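Local coordinates for mRNA transport regulator MTR2 (Candida albicans, PDB 1Q42), which affects the export of mRNA from the nucleus to the cytoplasm and interacts with the export factor Mex67, at residues Tyr44-Pro47 with Phe52-Val55; Lys93-Thr98 with Met186-Thr191; Gln27-Phe32 with Phe119-Ser124. One frame throughout, in Å; residues are numbered along the deposited sequence.

Contact 1 (Tyr44-Pro47 with Phe52-Val55)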
loop_
_atom_site.group_PDB
_atom_site.type_symbol
_atom_site.label_atom_id
_atom_site.label_comp_id
_atom_site.label_asym_id
_atom_site.label_seq_id
_atom_site.Cartn_x
_atom_site.Cartn_y
_atom_site.Cartn_z
ATOM N N TYR A 44 13.363 -4.418 -1.897
ATOM C CA TYR A 44 14.403 -3.909 -1.017
ATOM C C TYR A 44 15.727 -4.020 -1.746
ATOM O O TYR A 44 16.074 -5.094 -2.218
ATOM C CB TYR A 44 14.453 -4.725 0.266
ATOM C CG TYR A 44 15.605 -4.367 1.178
ATOM C CD1 TYR A 44 15.568 -3.209 1.951
ATOM C CD2 TYR A 44 16.734 -5.178 1.256
ATOM C CE1 TYR A 44 16.623 -2.874 2.792
ATOM C CE2 TYR A 44 17.791 -4.855 2.095
ATOM C CZ TYR A 44 17.729 -3.701 2.857
ATOM O OH TYR A 44 18.779 -3.369 3.679
ATOM N N THR A 45 16.446 -2.903 -1.842
ATOM C CA THR A 45 17.781 -2.890 -2.422
ATOM C C THR A 45 18.730 -2.196 -1.450
ATOM O O THR A 45 18.535 -1.036 -1.085
ATOM C CB THR A 45 17.793 -2.217 -3.826
ATOM O OG1 THR A 45 19.144 -2.031 -4.267
ATOM C CG2 THR A 45 17.219 -0.799 -3.801
ATOM N N GLN A 46 19.739 -2.930 -1.011
ATOM C CA GLN A 46 20.717 -2.392 -0.079
ATOM C C GLN A 46 21.817 -1.701 -0.876
ATOM O O GLN A 46 22.439 -2.342 -1.714
ATOM C CB GLN A 46 21.307 -3.526 0.758
ATOM C CG GLN A 46 21.953 -3.057 2.053
ATOM C CD GLN A 46 22.358 -4.208 2.949
ATOM O OE1 GLN A 46 23.497 -4.266 3.427
ATOM N NE2 GLN A 46 21.427 -5.126 3.187
ATOM N N PRO A 47 22.056 -0.409 -0.636
ATOM C CA PRO A 47 23.222 0.265 -1.230
ATOM C C PRO A 47 24.500 -0.431 -0.801
ATOM O O PRO A 47 24.582 -0.879 0.346
ATOM C CB PRO A 47 23.175 1.680 -0.632
ATOM C CG PRO A 47 21.775 1.858 -0.116
ATOM C CD PRO A 47 21.264 0.496 0.211
ATOM N N PHE A 52 25.133 -2.908 6.685
ATOM C CA PHE A 52 24.007 -3.566 7.359
ATOM C C PHE A 52 22.652 -3.191 6.754
ATOM O O PHE A 52 22.491 -2.100 6.197
ATOM C CB PHE A 52 23.990 -3.194 8.838
ATOM C CG PHE A 52 25.264 -3.509 9.557
ATOM C CD1 PHE A 52 26.163 -2.500 9.871
ATOM C CD2 PHE A 52 25.570 -4.811 9.916
ATOM C CE1 PHE A 52 27.350 -2.783 10.545
ATOM C CE2 PHE A 52 26.758 -5.103 10.588
ATOM C CZ PHE A 52 27.645 -4.093 10.895
ATOM N N PRO A 53 21.665 -4.087 6.886
ATOM C CA PRO A 53 20.299 -3.785 6.435
ATOM C C PRO A 53 19.693 -2.606 7.183
ATOM O O PRO A 53 19.882 -2.516 8.384
ATOM C CB PRO A 53 19.513 -5.078 6.730
ATOM C CG PRO A 53 20.371 -5.880 7.649
ATOM C CD PRO A 53 21.788 -5.448 7.449
ATOM N N ASN A 54 18.992 -1.729 6.470
ATOM C CA ASN A 54 18.331 -0.572 7.056
ATOM C C ASN A 54 16.818 -0.789 6.976
ATOM O O ASN A 54 16.184 -0.415 5.987
ATOM C CB ASN A 54 18.739 0.689 6.287
ATOM C CG ASN A 54 18.294 1.978 6.964
ATOM O OD1 ASN A 54 17.454 1.983 7.872
ATOM N ND2 ASN A 54 18.868 3.095 6.516
ATOM N N VAL A 55 16.254 -1.414 8.009
ATOM C CA VAL A 55 14.836 -1.784 7.989
ATOM C C VAL A 55 13.956 -0.541 7.990
ATOM O O VAL A 55 12.940 -0.497 7.296
ATOM C CB VAL A 55 14.440 -2.699 9.180
ATOM C CG1 VAL A 55 12.972 -3.117 9.067
ATOM C CG2 VAL A 55 15.340 -3.930 9.234
#

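Contact 2 (Lys93-Thr98 with Met186-Thr191)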
loop_
_atom_site.group_PDB
_atom_site.type_symbol
_atom_site.label_atom_id
_atom_site.label_comp_id
_atom_site.label_asym_id
_atom_site.label_seq_id
_atom_site.Cartn_x
_atom_site.Cartn_y
_atom_site.Cartn_z
ATOM N N LYS A 93 4.563 -1.385 9.682
ATOM C CA LYS A 93 5.138 -2.517 10.424
ATOM C C LYS A 93 4.400 -3.827 10.106
ATOM O O LYS A 93 5.004 -4.908 10.071
ATOM C CB LYS A 93 5.091 -2.237 11.920
ATOM C CG LYS A 93 6.097 -1.217 12.385
ATOM C CD LYS A 93 6.017 -1.025 13.907
ATOM C CE LYS A 93 7.086 -1.780 14.655
ATOM N NZ LYS A 93 7.326 -1.197 16.018
ATOM N N LYS A 94 3.099 -3.727 9.862
ATOM C CA LYS A 94 2.279 -4.882 9.518
ATOM C C LYS A 94 2.608 -5.343 8.121
ATOM O O LYS A 94 2.761 -6.538 7.873
ATOM C CB LYS A 94 0.784 -4.536 9.567
ATOM C CG LYS A 94 0.177 -4.626 10.953
ATOM C CD LYS A 94 -1.247 -4.061 10.968
ATOM C CE LYS A 94 -2.202 -4.970 11.719
ATOM N NZ LYS A 94 -1.990 -4.892 13.188
ATOM N N TRP A 95 2.661 -4.390 7.196
ATOM C CA TRP A 95 2.865 -4.706 5.763
ATOM C C TRP A 95 4.266 -5.255 5.523
ATOM O O TRP A 95 4.471 -6.150 4.684
ATOM C CB TRP A 95 2.581 -3.467 4.875
ATOM C CG TRP A 95 2.557 -3.811 3.429
ATOM C CD1 TRP A 95 3.516 -3.540 2.498
ATOM C CD2 TRP A 95 1.541 -4.562 2.751
ATOM N NE1 TRP A 95 3.164 -4.088 1.284
ATOM C CE2 TRP A 95 1.949 -4.707 1.408
ATOM C CE3 TRP A 95 0.311 -5.112 3.139
ATOM C CZ2 TRP A 95 1.177 -5.381 0.448
ATOM C CZ3 TRP A 95 -0.456 -5.787 2.185
ATOM C CH2 TRP A 95 -0.021 -5.912 0.855
ATOM N N LEU A 96 5.220 -4.767 6.305
ATOM C CA LEU A 96 6.608 -5.212 6.236
ATOM C C LEU A 96 6.748 -6.726 6.423
ATOM O O LEU A 96 7.667 -7.356 5.853
ATOM C CB LEU A 96 7.416 -4.472 7.312
ATOM C CG LEU A 96 8.871 -4.896 7.499
ATOM C CD1 LEU A 96 9.673 -4.502 6.282
ATOM C CD2 LEU A 96 9.405 -4.244 8.765
ATOM N N GLN A 97 5.858 -7.308 7.228
ATOM C CA GLN A 97 5.899 -8.746 7.517
ATOM C C GLN A 97 5.327 -9.643 6.408
ATOM O O GLN A 97 5.508 -10.863 6.451
ATOM C CB GLN A 97 5.213 -9.066 8.851
ATOM C CG GLN A 97 5.765 -8.329 10.070
ATOM C CD GLN A 97 7.287 -8.414 10.203
ATOM O OE1 GLN A 97 7.837 -9.499 10.358
ATOM N NE2 GLN A 97 7.961 -7.262 10.133
ATOM N N THR A 98 4.680 -9.066 5.398
ATOM C CA THR A 98 4.248 -9.849 4.237
ATOM C C THR A 98 5.449 -10.209 3.362
ATOM O O THR A 98 6.440 -9.482 3.317
ATOM C CB THR A 98 3.192 -9.099 3.360
ATOM O OG1 THR A 98 3.745 -7.892 2.794
ATOM C CG2 THR A 98 1.990 -8.642 4.170
ATOM N N MET A 186 -7.618 4.689 4.260
ATOM C CA MET A 186 -7.392 3.508 3.422
ATOM C C MET A 186 -8.111 2.319 4.044
ATOM O O MET A 186 -7.947 2.022 5.232
ATOM C CB MET A 186 -5.904 3.179 3.266
ATOM C CG MET A 186 -5.637 1.855 2.513
ATOM S SD MET A 186 -3.902 1.538 2.288
ATOM C CE MET A 186 -3.416 1.075 3.916
ATOM N N ASP A 187 -8.931 1.664 3.229
ATOM C CA ASP A 187 -9.602 0.431 3.578
ATOM C C ASP A 187 -9.091 -0.597 2.555
ATOM O O ASP A 187 -9.443 -0.518 1.392
ATOM C CB ASP A 187 -11.122 0.657 3.504
ATOM C CG ASP A 187 -11.931 -0.616 3.429
ATOM O OD1 ASP A 187 -11.526 -1.661 3.973
ATOM O OD2 ASP A 187 -13.024 -0.655 2.834
ATOM N N TYR A 188 -8.241 -1.512 3.005
ATOM C CA TYR A 188 -7.632 -2.547 2.168
ATOM C C TYR A 188 -8.200 -3.894 2.605
ATOM O O TYR A 188 -8.148 -4.230 3.787
ATOM C CB TYR A 188 -6.112 -2.507 2.366
ATOM C CG TYR A 188 -5.303 -3.431 1.482
ATOM C CD1 TYR A 188 -4.629 -2.953 0.363
ATOM C CD2 TYR A 188 -5.153 -4.776 1.802
ATOM C CE1 TYR A 188 -3.876 -3.802 -0.433
ATOM C CE2 TYR A 188 -4.414 -5.626 1.003
ATOM C CZ TYR A 188 -3.766 -5.130 -0.108
ATOM O OH TYR A 188 -3.026 -5.984 -0.918
ATOM N N ARG A 189 -8.748 -4.656 1.665
ATOM C CA ARG A 189 -9.481 -5.878 1.998
ATOM C C ARG A 189 -9.210 -6.975 0.965
ATOM O O ARG A 189 -9.370 -6.730 -0.198
ATOM C CB ARG A 189 -10.978 -5.558 2.016
ATOM C CG ARG A 189 -11.873 -6.586 2.615
ATOM C CD ARG A 189 -13.293 -6.098 2.790
ATOM N NE ARG A 189 -13.458 -5.458 4.096
ATOM C CZ ARG A 189 -13.920 -4.222 4.323
ATOM N NH1 ARG A 189 -14.329 -3.405 3.343
ATOM N NH2 ARG A 189 -13.981 -3.800 5.575
ATOM N N PHE A 190 -8.818 -8.170 1.381
ATOM C CA PHE A 190 -8.820 -9.307 0.464
ATOM C C PHE A 190 -10.275 -9.703 0.200
ATOM O O PHE A 190 -11.063 -9.912 1.138
ATOM C CB PHE A 190 -8.052 -10.522 1.035
ATOM C CG PHE A 190 -6.560 -10.324 1.156
ATOM C CD1 PHE A 190 -5.832 -9.654 0.188
ATOM C CD2 PHE A 190 -5.870 -10.882 2.228
ATOM C CE1 PHE A 190 -4.468 -9.474 0.317
ATOM C CE2 PHE A 190 -4.494 -10.727 2.349
ATOM C CZ PHE A 190 -3.796 -10.020 1.391
ATOM N N THR A 191 -10.633 -9.785 -1.078
ATOM C CA THR A 191 -11.951 -10.271 -1.494
ATOM C C THR A 191 -11.921 -11.710 -1.990
ATOM O O THR A 191 -12.983 -12.338 -2.142
ATOM C CB THR A 191 -12.489 -9.386 -2.603
ATOM O OG1 THR A 191 -11.529 -9.336 -3.678
ATOM C CG2 THR A 191 -12.638 -7.963 -2.128
#

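Contact 3 (Gln27-Phe32 with Phe119-Ser124)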
loop_
_atom_site.group_PDB
_atom_site.type_symbol
_atom_site.label_atom_id
_atom_site.label_comp_id
_atom_site.label_asym_id
_atom_site.label_seq_id
_atom_site.Cartn_x
_atom_site.Cartn_y
_atom_site.Cartn_z
ATOM N N GLN A 27 -7.953 11.946 -14.779
ATOM C CA GLN A 27 -6.860 11.740 -15.732
ATOM C C GLN A 27 -5.517 11.591 -15.001
ATOM O O GLN A 27 -4.553 11.052 -15.551
ATOM C CB GLN A 27 -6.803 12.899 -16.736
ATOM C CG GLN A 27 -6.111 12.565 -18.058
ATOM C CD GLN A 27 -6.857 11.516 -18.874
ATOM O OE1 GLN A 27 -7.720 11.851 -19.686
ATOM N NE2 GLN A 27 -6.523 10.246 -18.658
ATOM N N GLN A 28 -5.468 12.068 -13.760
ATOM C CA GLN A 28 -4.289 11.912 -12.905
ATOM C C GLN A 28 -4.473 10.712 -11.965
ATOM O O GLN A 28 -3.554 10.342 -11.229
ATOM C CB GLN A 28 -3.997 13.185 -12.082
ATOM C CG GLN A 28 -4.746 14.470 -12.491
ATOM C CD GLN A 28 -6.050 14.690 -11.718
ATOM O OE1 GLN A 28 -6.557 15.813 -11.660
ATOM N NE2 GLN A 28 -6.591 13.623 -11.132
ATOM N N LEU A 29 -5.649 10.095 -12.016
ATOM C CA LEU A 29 -6.015 9.056 -11.059
ATOM C C LEU A 29 -5.256 7.745 -11.272
ATOM O O LEU A 29 -4.742 7.171 -10.315
ATOM C CB LEU A 29 -7.529 8.794 -11.089
ATOM C CG LEU A 29 -8.269 8.818 -9.751
ATOM C CD1 LEU A 29 -9.653 8.187 -9.910
ATOM C CD2 LEU A 29 -7.478 8.114 -8.668
ATOM N N GLU A 30 -5.178 7.269 -12.512
ATOM C CA GLU A 30 -4.533 5.978 -12.769
ATOM C C GLU A 30 -3.036 5.942 -12.407
ATOM O O GLU A 30 -2.588 4.991 -11.775
ATOM C CB GLU A 30 -4.756 5.500 -14.202
ATOM C CG GLU A 30 -4.222 4.097 -14.463
ATOM C CD GLU A 30 -4.807 3.446 -15.708
ATOM O OE1 GLU A 30 -5.901 3.859 -16.161
ATOM O OE2 GLU A 30 -4.168 2.507 -16.237
ATOM N N PRO A 31 -2.254 6.943 -12.814
ATOM C CA PRO A 31 -0.852 7.019 -12.377
ATOM C C PRO A 31 -0.696 7.081 -10.859
ATOM O O PRO A 31 0.225 6.449 -10.346
ATOM C CB PRO A 31 -0.324 8.308 -13.032
ATOM C CG PRO A 31 -1.333 8.723 -14.023
ATOM C CD PRO A 31 -2.617 8.055 -13.712
ATOM N N PHE A 32 -1.575 7.807 -10.160
ATOM C CA PHE A 32 -1.522 7.872 -8.696
ATOM C C PHE A 32 -1.717 6.499 -8.068
ATOM O O PHE A 32 -0.972 6.125 -7.168
ATOM C CB PHE A 32 -2.569 8.837 -8.134
ATOM C CG PHE A 32 -2.891 8.597 -6.677
ATOM C CD1 PHE A 32 -1.937 8.839 -5.693
ATOM C CD2 PHE A 32 -4.142 8.132 -6.291
ATOM C CE1 PHE A 32 -2.226 8.619 -4.338
ATOM C CE2 PHE A 32 -4.433 7.914 -4.940
ATOM C CZ PHE A 32 -3.468 8.156 -3.971
ATOM N N PHE A 119 -11.202 13.495 -2.783
ATOM C CA PHE A 119 -11.983 12.548 -3.552
ATOM C C PHE A 119 -11.956 11.159 -2.929
ATOM O O PHE A 119 -11.033 10.801 -2.197
ATOM C CB PHE A 119 -11.587 12.529 -5.031
ATOM C CG PHE A 119 -10.174 12.164 -5.284
ATOM C CD1 PHE A 119 -9.839 10.874 -5.620
ATOM C CD2 PHE A 119 -9.172 13.114 -5.208
ATOM C CE1 PHE A 119 -8.508 10.529 -5.857
ATOM C CE2 PHE A 119 -7.852 12.765 -5.435
ATOM C CZ PHE A 119 -7.530 11.469 -5.768
ATOM N N VAL A 120 -13.033 10.422 -3.178
ATOM C CA VAL A 120 -13.129 9.000 -2.843
ATOM C C VAL A 120 -12.776 8.185 -4.078
ATOM O O VAL A 120 -13.308 8.423 -5.151
ATOM C CB VAL A 120 -14.557 8.622 -2.473
ATOM C CG1 VAL A 120 -14.707 7.091 -2.351
ATOM C CG2 VAL A 120 -14.960 9.291 -1.212
ATOM N N VAL A 121 -11.925 7.185 -3.919
ATOM C CA VAL A 121 -11.576 6.286 -5.022
ATOM C C VAL A 121 -11.767 4.853 -4.572
ATOM O O VAL A 121 -11.256 4.463 -3.525
ATOM C CB VAL A 121 -10.092 6.406 -5.417
ATOM C CG1 VAL A 121 -9.784 5.492 -6.611
ATOM C CG2 VAL A 121 -9.754 7.785 -5.729
ATOM N N HIS A 122 -12.486 4.070 -5.369
ATOM C CA HIS A 122 -12.569 2.637 -5.168
ATOM C C HIS A 122 -11.790 1.960 -6.280
ATOM O O HIS A 122 -11.929 2.315 -7.445
ATOM C CB HIS A 122 -14.031 2.188 -5.214
ATOM C CG HIS A 122 -14.190 0.707 -5.312
ATOM N ND1 HIS A 122 -14.294 0.049 -6.523
ATOM C CD2 HIS A 122 -14.210 -0.251 -4.358
ATOM C CE1 HIS A 122 -14.387 -1.252 -6.304
ATOM N NE2 HIS A 122 -14.367 -1.457 -4.997
ATOM N N PHE A 123 -10.944 0.996 -5.936
ATOM C CA PHE A 123 -10.288 0.221 -6.966
ATOM C C PHE A 123 -10.206 -1.243 -6.586
ATOM O O PHE A 123 -10.340 -1.605 -5.420
ATOM C CB PHE A 123 -8.918 0.823 -7.355
ATOM C CG PHE A 123 -7.792 0.623 -6.354
ATOM C CD1 PHE A 123 -7.038 -0.547 -6.359
ATOM C CD2 PHE A 123 -7.424 1.643 -5.478
ATOM C CE1 PHE A 123 -5.963 -0.704 -5.482
ATOM C CE2 PHE A 123 -6.351 1.478 -4.596
ATOM C CZ PHE A 123 -5.625 0.296 -4.614
ATOM N N SER A 124 -10.078 -2.067 -7.617
ATOM C CA SER A 124 -9.915 -3.501 -7.474
ATOM C C SER A 124 -8.581 -3.864 -8.122
ATOM O O SER A 124 -8.144 -3.195 -9.043
ATOM C CB SER A 124 -11.076 -4.214 -8.160
ATOM O OG SER A 124 -12.314 -3.816 -7.558
#

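Contact 1 (Tyr44-Pro47 with Phe52-Val55)
In the loop that carries the chain from helix 29-40 to helix 55-59, Tyr-44 and Gln-46 fold against Phe-52, Pro-53 and Asn-54, closing a short excursion at the surface. The two arms run antiparallel without forming strands, and the CA atoms of Gln-46 and Pro-53 lie 6.7 Å apart. One hydrogen bond ties them: the backbone N of Asn-54 donates to Tyr-44 OH at 3.2 Å, bent to 148° at the hydrogen. Tyrosine suits this place because its ring spans the gap while its hydroxyl can accept the N-H of Asn-54 at the far arm. CG of Tyr-44 stands anti to the backbone N (chi1 174°), which swings the ring across to the other arm. Its hydroxyl also packs on Pro-53, with OH 3.2 Å from Pro-53 CA and 3.6 Å from Pro-53 CB, while Asn-54 O lies beside the ring edge, near its plane. The backbone N of Gln-46 is 4.1 Å above one face of the same ring, offset toward the rim. Beyond it, the extended side chain of Gln-46 lays its amide alongside the backbone of Phe-52 and Pro-53. Proline, with its restricted phi and no N-H to satisfy, gives Tyr-44 a stiff apolar surface. Asn-54 turns its own side chain away to serve as N-cap, its OD1 accepting from Ser-57 N in the first turn of helix 55-59. Tyr-44 thus stands at the entrance to that helix, with its ring edge-to-face with Tyr-58 and touching Leu-137 of another loop.

Contact 2 (Lys93-Thr98 with Met186-Thr191)
Trp-95 and Tyr-188 meet through their far ends, the indole reaching from helix 87-96 and the phenol from strand 183-192. They form an offset edge-to-face pair: the edge of the six-membered indole ring turns toward the phenol face, centroids 5.5 Å apart and planes at 71°. CH2 of Trp-95 makes the closest approach, 3.5 Å from Tyr-188 OH. Long aromatic side chains suit this place, because the CA atoms are 11.3 Å apart; the first torsion of Trp-95 (chi1 -170°) carries the indole toward the strand.

The polar ends of both rings are satisfied further out. NE1 of Trp-95 bonds to Leu-40 O at the end of helix 29-40, and Tyr-188 OH bonds to His-103 NE2, which helps fix the rotation of each ring. Thr-98 adds a second shell: its OG1 lies 3.9 Å above the centre of the indole, donates to Trp-95 O at 2.7 Å, in the carbonyl plane, and is also hydrogen-bonded to Arg-136 NH2. Trp-95 O also accepts from Thr-98 N.

The pair joins helix 87-96 to the NTF2-like sheet: Leu-40 of helix 29-40 and Val-166 and Val-168 of strand 164-173 pack on the phenol, Ser-101 and His-103 of strand 101-113 on the indole.

Contact 3 (Gln27-Phe32 with Phe119-Ser124)
Leu-29, in the first turn of helix 29-40, rests one methyl against both Phe-119 and Val-121 of strand 118-129. Its CA-CB bond already aims at the strand, but CB is still 5.9 Å from Val-121 CG2. At CG the distance to the same methyl has fallen to 4.4 Å. Here the chain branches: CD1 continues extended, anti to CA (chi2 -165°), and comes no nearer than 4.2 Å to Val-121 CG2, a looser touch, whereas CD2 makes the closer ones. CD2 is 3.7 Å from Val-121 CG2 and 4.1 Å from Val-121 CG1, so leucine and valine meet tip to tip, one methyl against a fork of two. It also lies 3.8 Å from Phe-119 CE1, where the two side chains slide past each other in opposite directions. The first torsion of Leu-29, chi1 -129°, is well off a staggered value, so the rotamer is unusual.

Phe-119 and Val-121, two residues apart, point to the same side of the strand. Leucine suits the place because its two end methyls reach from the helix to the valine fork and the phenyl ring with no polar group to bury.

Farther along helix 29-40, Leu-33 packs on Val-121 and Phe-123, while Phe-32 rests on Leu-170 of strand 164-173. Strand 118-129 is hydrogen-bonded between strands 164-173 and 101-113, so the seam anchors the start of the helix on the helix-covered face of the NTF2-like sheet.

In the fold
Contacts 2 and 3 both fasten a helix to the one mixed sheet of this NTF2-like fold; their centres are about 18 Å apart and their nearest atoms about 6 Å. Helix 29-40 links them, starting at contact 3 and ending with Leu-40 beside the aromatic pair of contact 2. Contact 1 follows on the exposed loop after that helix, about 31 Å from contact 3 between centres and on the opposite side of the chain's centre. It touches contact 2 where Val-55 CG1 packs 3.8 Å from Leu-96 CD2. Along the chain, contact 1 is nested within the loop closed by contact 3, whereas the segments of contacts 2 and 3 alternate.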